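PDB 5GP9: transcriptional regulator (TetR/AcrR family) from Bacillus halodurans, which probably represses fatty acid degradation genes by binding operator DNA, and probably releases it on binding a long-chain acyl effector. Local coordinates for residues Y174-T177 / A178-K181. Sequence-based numbering, arbitrary orientation.
Sequences YDLT and ALVK
Two donors of Thr177 meet a single carboxylate oxygen, Asp175 OD1, from one face and well above its plane, while the main-chain O of Asp175 takes the N-H of Ala178 at 3.0 Å; one residue thus grips the start of a 3-10 turn with both its side chain and its backbone. Thr177 OG1 lies 2.7 Å from Asp175 OD1, and the backbone N of Thr177 reaches the same OD1 at 3.0 Å, forming an Asx turn. With CG anti to the backbone N (chi1 -174°), the acid group of Asp175 swings beside its own carbonyl carbon and reaches forward to Thr177. Two donors on a single oxygen should limit rotation of the group and suit its carboxylate form.

Successive i to i+3 bonds then carry the chain forward: Leu179 N meets Leu176 O at 3.1 Å, and a weak bond joins Val180 N to Thr177 O at 3.4 Å. Here the 3-10 segment 176-179 runs directly into helix 180-189, the last helix of the C-terminal domain in this all-helical TetR-type fold, after the loop that follows helix 149-169. Leu179 extends CD1 to the edge of the Tyr174 ring, 4.2 Å from CE2 and near the ring plane, the two side chains crossing at about a right angle. The same methyl sits 4.3 Å from Leu176 CD1, so one branch of Leu179 bridges an aromatic edge and a buried leucine. Leu176 continues inward onto Phe91, Val163 and Trp167, whereas Val180 packs on Asn88 and Phe91 of helix 79-95. Arg150 of the second subunit packs against both Tyr174 and Leu179, bringing this apolar patch to the dimer partner.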
loop_
_atom_site.group_PDB
_atom_site.type_symbol
_atom_site.label_atom_id
_atom_site.label_comp_id
_atom_site.label_asym_id
_atom_site.label_seq_id
_atom_site.Cartn_x
_atom_site.Cartn_y
_atom_site.Cartn_z
ATOM N N TYR A 174 -15.984 8.311 -8.347
ATOM C CA TYR A 174 -15.647 8.407 -9.742
ATOM C C TYR A 174 -15.387 7.047 -10.348
ATOM O O TYR A 174 -15.278 6.030 -9.641
ATOM C CB TYR A 174 -14.499 9.338 -9.926
ATOM C CG TYR A 174 -13.202 9.012 -9.152
ATOM C CD1 TYR A 174 -13.003 9.522 -7.906
ATOM C CD2 TYR A 174 -12.217 8.210 -9.709
ATOM C CE1 TYR A 174 -11.874 9.261 -7.191
ATOM C CE2 TYR A 174 -11.038 7.950 -8.998
ATOM C CZ TYR A 174 -10.911 8.448 -7.734
ATOM O OH TYR A 174 -9.783 8.281 -6.963
ATOM N N ASP A 175 -15.319 6.999 -11.673
ATOM C CA ASP A 175 -15.244 5.709 -12.339
ATOM C C ASP A 175 -13.764 5.316 -12.341
ATOM O O ASP A 175 -12.932 5.879 -13.071
ATOM C CB ASP A 175 -15.764 5.778 -13.792
ATOM C CG ASP A 175 -15.831 4.398 -14.484
ATOM O OD1 ASP A 175 -15.440 3.313 -13.897
ATOM O OD2 ASP A 175 -16.312 4.406 -15.664
ATOM N N LEU A 176 -13.428 4.366 -11.484
ATOM C CA LEU A 176 -12.051 3.895 -11.442
ATOM C C LEU A 176 -11.557 3.401 -12.797
ATOM O O LEU A 176 -10.379 3.534 -13.138
ATOM C CB LEU A 176 -11.974 2.766 -10.431
ATOM C CG LEU A 176 -10.598 2.153 -10.269
ATOM C CD1 LEU A 176 -9.638 3.134 -9.665
ATOM C CD2 LEU A 176 -10.768 0.908 -9.441
ATOM N N THR A 177 -12.446 2.820 -13.620
ATOM C CA THR A 177 -12.003 2.304 -14.906
ATOM C C THR A 177 -11.691 3.409 -15.949
ATOM O O THR A 177 -11.026 3.149 -16.911
ATOM C CB THR A 177 -12.964 1.223 -15.436
ATOM O OG1 THR A 177 -14.180 1.853 -15.775
ATOM C CG2 THR A 177 -13.225 0.159 -14.311
ATOM N N ALA A 178 -11.998 4.661 -15.689
ATOM C CA ALA A 178 -11.466 5.776 -16.512
ATOM C C ALA A 178 -9.937 6.024 -16.385
ATOM O O ALA A 178 -9.337 6.798 -17.135
ATOM C CB ALA A 178 -12.203 7.051 -16.169
ATOM N N LEU A 179 -9.312 5.390 -15.382
ATOM C CA LEU A 179 -7.848 5.540 -15.164
ATOM C C LEU A 179 -7.005 4.407 -15.787
ATOM O O LEU A 179 -5.788 4.454 -15.802
ATOM C CB LEU A 179 -7.614 5.596 -13.665
ATOM C CG LEU A 179 -8.305 6.733 -12.989
ATOM C CD1 LEU A 179 -7.959 6.634 -11.505
ATOM C CD2 LEU A 179 -7.838 8.073 -13.550
ATOM N N VAL A 180 -7.673 3.417 -16.368
ATOM C CA VAL A 180 -7.009 2.284 -16.978
ATOM C C VAL A 180 -5.985 2.728 -17.976
ATOM O O VAL A 180 -4.823 2.349 -17.876
ATOM C CB VAL A 180 -8.016 1.254 -17.588
ATOM C CG1 VAL A 180 -7.321 0.169 -18.413
ATOM C CG2 VAL A 180 -8.792 0.501 -16.509
ATOM N N LYS A 181 -6.388 3.531 -18.973
ATOM C CA LYS A 181 -5.428 3.908 -20.000
ATOM C C LYS A 181 -4.311 4.733 -19.444
ATOM O O LYS A 181 -3.163 4.401 -19.718
ATOM C CB LYS A 181 -6.116 4.523 -21.211
ATOM C CG LYS A 181 -5.200 5.107 -22.253
ATOM C CD LYS A 181 -6.034 5.952 -23.218
ATOM C CE LYS A 181 -5.221 6.707 -24.243
ATOM N NZ LYS A 181 -4.967 5.854 -25.421
#